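Local structure of hypothetical protein (Legionella pneumophila subsp. pneumophila, 4KH9) at residues Phe2-Gln7 and Thr359-Asn364; Ile183-Asp188 and Thr242-Glu247; Ser269-Lys274 and Val284-Val289. The protein is of unknown function, but binds calcium and belongs to the three-domain DUF4785 family, whose central and C-terminal domains are assigned to the E-set class. All blocks are in the same frame, centred on the assembly; numbering follows the deposited sequence.

Contact 1: residues Phe2-Gln7 and Thr359-Asn364; sequences FTLPRQ and TVYQYN
Phe2-Gln7 runs roughly antiparallel to Thr359-Asn364, with end-to-end directions 145° apart, yet the nearest CA pair, Leu4 and Tyr363, is 7.6 Å apart, too far for backbone pairing, so side chains make the contact. Two tyrosines do most of it. Tyr361 points its CG anti to its own backbone N (chi1 -172°), which carries the ring across the gap until OH donates to the carbonyl O of Pro5 at 2.6 Å. The acceptor is met in the carbonyl plane, on a lone pair, and Pro5 O itself lies near the plane of the ring, at its edge. Leu4 CB and Pro5 CD also close on this hydroxyl. Gln7, fully extended, slides past the same ring in the opposite direction, its amide plane turned 65° from the ring. Its NE2 reaches Val360 O at 3.0 Å, tilted from the Val360 carbonyl plane, and Gln174 NE2 is a second donor to that oxygen. Gln7 OE1 accepts from water 1, which in turn accepts from Gln362 N at 2.9 Å. Tyr363 supplies the apolar half: Leu4 CD2 makes an off-centre CH-pi contact, 4.1 Å from the ring centroid. Pro5 CD comes within 3.5 Å of Tyr363 CD1, and Phe2 CZ approaches Tyr363 OH. Strand 358-368 pairs with strand 345-353, with a classic beta bulge where Val360 and Tyr361 both face Leu351, while strand 2-3 pairs with strand 268-278; the contact thus brings together edge strands of two sheets, with Leu4 reaching Leu270 on one and Leu349 on the other.

Contact 2: residues Ile183-Asp188 and Thr242-Glu247; sequences ISLHND and TDVQTE
Ile183 opens the contact with its CG2 methyl, 4.0 Å from Val244 CG2. The strands belong to facing layers, consistent with the beta sandwich of an E-set domain: their axes stay 9.3 Å apart at closest approach and cross at -40°, a separation bridged by side chains and too wide for backbone pairing. With CG1 anti to its carbonyl carbon (chi1 -59°), Ile183 holds CG2 anti to the backbone N, and the side chain slides past that of Val244 in the opposite direction. Thr242 OG1, in the one of two conformers given here, lies near the same methyl and is hydrogen-bonded to Asp198 O on the adjacent strand. Leu164, from strand 163-168, touches Ile183, Thr242 and Val244 and so fills in the same core. Ser184 turns away, as alternation along a strand requires, and Leu185 again points inward. Its CD2 meets Val244 CG1 more loosely, at 4.4 Å, and Tyr192 packs against it as well. Asp196 and Asp198, which bind calcium in this protein though not in this chain of the model, lie on neighbouring strand 196-202, their side chains about 6 Å from those of Thr246 and Thr242 respectively. Thr246 directs OG1 to Asp193 O and keeps its methyl for the core, where CG2 lies 3.8 Å from Leu185 CD2.

Contact 3: residues Ser269-Lys274 and Val284-Val289; sequences SLMNVK and VVTVDV
Leu270 and Val287 stand side by side as a non-hydrogen-bonded antiparallel pair, pointing the same way, with Leu270 CD2 3.7 Å from Val287 CG2. The same CD2 also crosses obliquely to Val285 CG1 at 3.8 Å, so one methyl bridges two valines of the opposite strand. Val285 divides its branches: CG1 serves Leu270 and also sits close to Asn272 O, while CG2 meets Val273 CG2 at 3.8 Å. Val273 brings only that one of its two methyls to the valine. These four residues face the domain interior, where Leu297 touches Leu270 and Val285, and Leu349 touches Leu270 and Val273.

The backbones form a beta hairpin of strands 268-278 and 281-289, interrupted by a beta bulge. Ser269 pairs with Asp288 through two bonds and Lys274 with Val284 through two more, but between Leu270 and Val273 the register slips by one residue. Met271 N and Asn272 O both bond Thr286, as in a classic beta bulge. Met271 N donates to Thr286 O at 2.9 Å from 35° above the carbonyl plane, whereas Thr286 N meets Asn272 O in the plane of the Asn272 carbonyl. The extra residue leaves Asn272 N buried without a partner, and Met271 departs from strand geometry, with psi at -52°.

Met271, a selenomethionine, bends at chi3 (65°) so that SE reaches Thr286 CG2 and Asp288 CB, both at 3.9 Å. Thr286 offers that methyl because CG2 is anti to its backbone N. The side-chain oxygens of Ser269 and Asn272 are engaged elsewhere: Ser269 OG bonds Gln7 O, and Asn272 OD1 pairs with Thr3 OG1.

Contacts 1 and 3 probably belong to one sandwich in the C-terminal domain, their centres about 8 Å apart. Residues 2-7 run beside strand 268-278, with Leu4 N 2.8 Å from Met271 O, a probable hydrogen bond, and Leu4 CD1 packs on Leu270 CB at 3.6 Å. Thus the N-terminal end adds an edge strand to a domain built mainly from the C-terminal part, and contact 1 closes a loop that encloses the other two contacts. Contact 2 stands apart in the central domain, its centre about 39 Å from contact 1 and 47 Å from contact 3. It alone lies near calcium: the Val244 side chain is about 9 Å from a bound ion.

Contact 1: residues Phe2-Gln7 and Thr359-Asn364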
# COMPACT_ATOMS: atom_id res chain seq x y z
N PHE A 2 -3.30 36.09 -1.92
CA PHE A 2 -2.85 35.08 -2.88
C PHE A 2 -3.89 33.97 -3.01
O PHE A 2 -4.23 33.33 -2.01
CB PHE A 2 -1.48 34.50 -2.48
CG PHE A 2 -0.92 33.48 -3.45
CD1 PHE A 2 -0.25 33.88 -4.59
CD2 PHE A 2 -1.06 32.12 -3.20
CE1 PHE A 2 0.26 32.93 -5.49
CE2 PHE A 2 -0.56 31.17 -4.10
CZ PHE A 2 0.10 31.58 -5.23
N THR A 3 -4.40 33.76 -4.23
CA THR A 3 -5.38 32.72 -4.56
C THR A 3 -4.62 31.41 -4.78
O THR A 3 -3.67 31.35 -5.56
CB THR A 3 -6.23 33.14 -5.78
OG1 THR A 3 -7.01 34.28 -5.42
CG2 THR A 3 -7.17 32.01 -6.28
N LEU A 4 -5.05 30.36 -4.07
CA LEU A 4 -4.46 29.04 -4.14
C LEU A 4 -5.10 28.21 -5.26
O LEU A 4 -6.23 28.53 -5.65
CB LEU A 4 -4.62 28.36 -2.77
CG LEU A 4 -3.77 28.95 -1.64
CD1 LEU A 4 -4.36 28.61 -0.29
CD2 LEU A 4 -2.33 28.51 -1.73
N PRO A 5 -4.43 27.14 -5.78
CA PRO A 5 -5.07 26.32 -6.83
C PRO A 5 -6.44 25.80 -6.39
O PRO A 5 -6.56 25.31 -5.26
CB PRO A 5 -4.08 25.17 -7.05
CG PRO A 5 -2.77 25.68 -6.54
CD PRO A 5 -3.08 26.65 -5.45
N ARG A 6 -7.48 25.94 -7.24
CA ARG A 6 -8.83 25.49 -6.90
C ARG A 6 -8.92 23.97 -6.85
O ARG A 6 -8.31 23.28 -7.66
CB ARG A 6 -9.90 26.01 -7.88
CG ARG A 6 -10.07 27.53 -7.93
CD ARG A 6 -11.45 27.97 -8.42
NE ARG A 6 -11.78 27.47 -9.77
CZ ARG A 6 -11.57 28.15 -10.90
NH1 ARG A 6 -11.02 29.36 -10.86
NH2 ARG A 6 -11.91 27.63 -12.07
N GLN A 7 -9.69 23.46 -5.89
CA GLN A 7 -9.96 22.03 -5.70
C GLN A 7 -11.43 21.88 -5.31
O GLN A 7 -11.80 22.26 -4.20
CB GLN A 7 -9.01 21.40 -4.64
CG GLN A 7 -9.28 19.92 -4.31
CD GLN A 7 -8.45 19.40 -3.14
OE1 GLN A 7 -7.31 18.94 -3.30
NE2 GLN A 7 -9.00 19.46 -1.91
N THR A 359 -4.22 14.10 4.59
CA THR A 359 -4.05 15.46 4.06
C THR A 359 -5.07 15.54 2.94
O THR A 359 -5.07 14.65 2.07
CB THR A 359 -2.58 15.70 3.64
OG1 THR A 359 -1.78 15.66 4.80
CG2 THR A 359 -2.37 17.04 2.96
N VAL A 360 -6.02 16.50 2.99
CA VAL A 360 -7.07 16.56 1.96
C VAL A 360 -6.79 17.68 0.94
O VAL A 360 -7.32 17.65 -0.18
CB VAL A 360 -8.48 16.67 2.56
CG1 VAL A 360 -8.82 15.37 3.29
CG2 VAL A 360 -8.64 17.88 3.50
N TYR A 361 -5.90 18.62 1.31
CA TYR A 361 -5.46 19.73 0.48
C TYR A 361 -4.04 20.08 0.82
O TYR A 361 -3.70 20.18 2.00
CB TYR A 361 -6.36 20.98 0.62
CG TYR A 361 -6.04 22.08 -0.38
CD1 TYR A 361 -4.96 22.94 -0.17
CD2 TYR A 361 -6.77 22.22 -1.55
CE1 TYR A 361 -4.60 23.89 -1.12
CE2 TYR A 361 -6.43 23.20 -2.50
CZ TYR A 361 -5.35 24.03 -2.27
OH TYR A 361 -4.99 25.00 -3.19
N GLN A 362 -3.21 20.27 -0.20
CA GLN A 362 -1.85 20.71 0.03
C GLN A 362 -1.35 21.56 -1.12
O GLN A 362 -1.64 21.30 -2.29
CB GLN A 362 -0.88 19.56 0.31
CG GLN A 362 -0.86 18.42 -0.71
CD GLN A 362 -0.26 17.17 -0.12
OE1 GLN A 362 0.81 17.20 0.49
NE2 GLN A 362 -0.95 16.05 -0.31
N TYR A 363 -0.62 22.61 -0.74
CA TYR A 363 0.09 23.50 -1.63
C TYR A 363 1.53 23.50 -1.14
O TYR A 363 1.82 24.06 -0.09
CB TYR A 363 -0.56 24.90 -1.65
CG TYR A 363 0.09 25.80 -2.68
CD1 TYR A 363 -0.04 25.53 -4.04
CD2 TYR A 363 0.86 26.88 -2.29
CE1 TYR A 363 0.58 26.34 -4.99
CE2 TYR A 363 1.47 27.71 -3.23
CZ TYR A 363 1.31 27.44 -4.58
OH TYR A 363 1.94 28.24 -5.51
N ASN A 364 2.42 22.82 -1.88
CA ASN A 364 3.83 22.64 -1.51
C ASN A 364 4.79 23.53 -2.33
O ASN A 364 5.95 23.16 -2.54
CB ASN A 364 4.23 21.17 -1.66
CG ASN A 364 3.37 20.25 -0.85
OD1 ASN A 364 3.42 20.22 0.39
ND2 ASN A 364 2.52 19.49 -1.54
O HOH W 1 -4.32 19.53 -2.77

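Contact 2: residues Ile183-Asp188 and Thr242-Glu247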
# COMPACT_ATOMS: atom_id res chain seq x y z
N ILE A 183 3.66 -2.66 -14.34
CA ILE A 183 3.87 -4.05 -13.91
C ILE A 183 4.87 -4.67 -14.88
O ILE A 183 4.60 -4.74 -16.08
CB ILE A 183 2.48 -4.80 -13.89
CG1 ILE A 183 1.48 -4.10 -12.93
CG2 ILE A 183 2.65 -6.30 -13.55
CD1 ILE A 183 -0.05 -4.19 -13.38
N SER A 184 6.02 -5.10 -14.37
CA SER A 184 7.10 -5.65 -15.21
C SER A 184 7.65 -6.94 -14.65
O SER A 184 7.84 -7.07 -13.44
CB SER A 184 8.25 -4.65 -15.35
OG SER A 184 7.80 -3.31 -15.30
N LEU A 185 7.91 -7.89 -15.54
CA LEU A 185 8.50 -9.16 -15.17
C LEU A 185 9.95 -9.16 -15.66
O LEU A 185 10.19 -9.02 -16.85
CB LEU A 185 7.71 -10.35 -15.75
CG LEU A 185 8.19 -11.75 -15.30
CD1 LEU A 185 8.00 -11.94 -13.78
CD2 LEU A 185 7.44 -12.84 -16.04
N HIS A 186 10.91 -9.35 -14.72
CA HIS A 186 12.33 -9.31 -15.05
C HIS A 186 13.12 -10.57 -14.67
O HIS A 186 12.82 -11.25 -13.69
CB HIS A 186 12.99 -8.13 -14.32
CG HIS A 186 12.42 -6.78 -14.65
ND1 HIS A 186 12.69 -6.15 -15.86
CD2 HIS A 186 11.66 -5.95 -13.90
CE1 HIS A 186 12.07 -4.99 -15.81
NE2 HIS A 186 11.46 -4.81 -14.63
N ASN A 187 14.21 -10.77 -15.42
CA ASN A 187 15.26 -11.78 -15.31
C ASN A 187 16.40 -11.23 -16.17
O ASN A 187 16.15 -10.96 -17.35
CB ASN A 187 14.75 -13.16 -15.74
CG ASN A 187 15.78 -14.26 -15.65
OD1 ASN A 187 16.75 -14.29 -16.41
ND2 ASN A 187 15.55 -15.22 -14.78
N ASP A 188 17.60 -10.98 -15.61
CA ASP A 188 18.66 -10.34 -16.41
C ASP A 188 19.29 -11.29 -17.50
O ASP A 188 20.11 -10.82 -18.29
CB ASP A 188 19.76 -9.74 -15.52
CG ASP A 188 20.58 -10.68 -14.67
OD1 ASP A 188 20.14 -11.85 -14.47
OD2 ASP A 188 21.64 -10.24 -14.16
N THR A 242 -1.41 -7.59 -8.00
CA THR A 242 -1.29 -8.12 -9.35
C THR A 242 -0.77 -9.55 -9.30
O THR A 242 -0.01 -9.93 -8.39
CB THR A 242 -0.42 -7.21 -10.25
OG1 THR A 242 -0.29 -7.82 -11.54
CG2 THR A 242 0.93 -6.93 -9.68
N ASP A 243 -1.16 -10.32 -10.33
CA ASP A 243 -0.81 -11.72 -10.52
C ASP A 243 -0.43 -11.92 -11.96
O ASP A 243 -1.16 -11.49 -12.87
CB ASP A 243 -1.98 -12.65 -10.10
CG ASP A 243 -1.59 -14.07 -9.69
OD1 ASP A 243 -0.37 -14.40 -9.71
OD2 ASP A 243 -2.51 -14.85 -9.34
N VAL A 244 0.75 -12.49 -12.19
CA VAL A 244 1.27 -12.71 -13.53
C VAL A 244 1.67 -14.21 -13.70
O VAL A 244 2.31 -14.80 -12.81
CB VAL A 244 2.47 -11.75 -13.74
CG1 VAL A 244 3.24 -12.07 -15.01
CG2 VAL A 244 2.02 -10.28 -13.73
N GLN A 245 1.33 -14.78 -14.85
CA GLN A 245 1.79 -16.12 -15.17
C GLN A 245 2.24 -16.20 -16.64
O GLN A 245 1.57 -15.68 -17.51
CB GLN A 245 0.76 -17.21 -14.88
CG GLN A 245 1.39 -18.60 -15.02
CD GLN A 245 0.58 -19.73 -14.50
OE1 GLN A 245 0.26 -19.81 -13.32
NE2 GLN A 245 0.36 -20.71 -15.34
N THR A 246 3.40 -16.82 -16.89
CA THR A 246 3.87 -17.08 -18.25
C THR A 246 4.63 -18.42 -18.20
O THR A 246 4.67 -19.07 -17.16
CB THR A 246 4.67 -15.93 -18.87
OG1 THR A 246 4.85 -16.22 -20.26
CG2 THR A 246 6.01 -15.68 -18.21
N GLU A 247 5.14 -18.86 -19.35
CA GLU A 247 5.89 -20.10 -19.49
C GLU A 247 7.13 -19.84 -20.29
O GLU A 247 7.09 -19.12 -21.29
CB GLU A 247 5.07 -21.24 -20.13
CG GLU A 247 3.75 -21.59 -19.44
CD GLU A 247 2.57 -20.71 -19.82
OE1 GLU A 247 2.19 -20.69 -21.01
OE2 GLU A 247 2.01 -20.04 -18.91

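Contact 3: residues Ser269-Lys274 and Val284-Val289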
# COMPACT_ATOMS: atom_id res chain seq x y z
N SER A 269 -11.08 22.42 1.15
CA SER A 269 -10.04 23.02 0.33
C SER A 269 -9.67 24.41 0.80
O SER A 269 -10.53 25.13 1.29
CB SER A 269 -10.49 23.09 -1.13
OG SER A 269 -10.67 21.79 -1.66
N LEU A 270 -8.40 24.77 0.64
CA LEU A 270 -7.88 26.12 0.91
C LEU A 270 -8.09 26.96 -0.35
O LEU A 270 -7.84 26.47 -1.46
CB LEU A 270 -6.40 26.09 1.33
CG LEU A 270 -6.01 25.22 2.52
CD1 LEU A 270 -4.51 25.22 2.69
CD2 LEU A 270 -6.70 25.68 3.81
N MSE A 271 -8.52 28.23 -0.20
CA MSE A 271 -8.79 29.08 -1.37
C MSE A 271 -7.89 30.32 -1.47
O MSE A 271 -7.33 30.57 -2.54
CB MSE A 271 -10.26 29.53 -1.35
CG MSE A 271 -11.25 28.37 -1.43
SE MSE A 271 -13.07 28.95 -1.10
CE MSE A 271 -13.32 30.14 -2.71
N ASN A 272 -7.80 31.12 -0.42
CA ASN A 272 -7.03 32.37 -0.43
C ASN A 272 -6.21 32.50 0.83
O ASN A 272 -6.73 32.18 1.90
CB ASN A 272 -7.97 33.59 -0.55
CG ASN A 272 -8.83 33.65 -1.78
OD1 ASN A 272 -8.46 34.24 -2.81
ND2 ASN A 272 -10.05 33.10 -1.68
N VAL A 273 -4.97 32.99 0.75
CA VAL A 273 -4.13 33.19 1.92
C VAL A 273 -3.62 34.64 1.89
O VAL A 273 -3.24 35.15 0.83
CB VAL A 273 -3.00 32.13 2.10
CG1 VAL A 273 -2.12 32.00 0.86
CG2 VAL A 273 -2.17 32.38 3.35
N LYS A 274 -3.70 35.32 3.03
CA LYS A 274 -3.26 36.70 3.17
C LYS A 274 -2.57 36.86 4.53
O LYS A 274 -2.86 36.12 5.47
CB LYS A 274 -4.46 37.67 3.03
CG LYS A 274 -4.12 39.16 2.99
CD LYS A 274 -5.34 40.05 3.25
CE LYS A 274 -5.02 41.53 3.23
NZ LYS A 274 -4.70 42.03 1.86
N VAL A 284 -4.22 34.51 7.51
CA VAL A 284 -5.60 34.06 7.45
C VAL A 284 -5.82 33.32 6.13
O VAL A 284 -5.40 33.79 5.07
CB VAL A 284 -6.67 35.16 7.69
CG1 VAL A 284 -6.76 35.55 9.16
CG2 VAL A 284 -6.46 36.39 6.81
N VAL A 285 -6.45 32.15 6.18
CA VAL A 285 -6.72 31.34 4.99
C VAL A 285 -8.20 31.05 4.92
O VAL A 285 -8.78 30.62 5.92
CB VAL A 285 -5.90 30.01 4.94
CG1 VAL A 285 -5.92 29.38 3.54
CG2 VAL A 285 -4.47 30.21 5.39
N THR A 286 -8.81 31.21 3.73
CA THR A 286 -10.21 30.85 3.51
C THR A 286 -10.25 29.33 3.23
O THR A 286 -9.38 28.79 2.54
CB THR A 286 -10.83 31.71 2.39
OG1 THR A 286 -10.91 33.06 2.83
CG2 THR A 286 -12.21 31.24 1.97
N VAL A 287 -11.25 28.64 3.79
CA VAL A 287 -11.43 27.19 3.65
C VAL A 287 -12.89 26.90 3.26
O VAL A 287 -13.80 27.43 3.87
CB VAL A 287 -11.04 26.43 4.97
CG1 VAL A 287 -11.03 24.92 4.77
CG2 VAL A 287 -9.72 26.90 5.55
N ASP A 288 -13.09 26.06 2.25
CA ASP A 288 -14.40 25.57 1.82
C ASP A 288 -14.54 24.13 2.36
O ASP A 288 -13.70 23.30 2.06
CB ASP A 288 -14.57 25.67 0.29
CG ASP A 288 -15.97 25.33 -0.21
OD1 ASP A 288 -16.95 25.60 0.53
OD2 ASP A 288 -16.09 24.85 -1.35
N VAL A 289 -15.50 23.88 3.24
CA VAL A 289 -15.69 22.58 3.90
C VAL A 289 -16.98 21.94 3.37
O VAL A 289 -18.02 22.61 3.35
CB VAL A 289 -15.72 22.73 5.46
CG1 VAL A 289 -15.99 21.41 6.15
CG2 VAL A 289 -14.43 23.36 5.99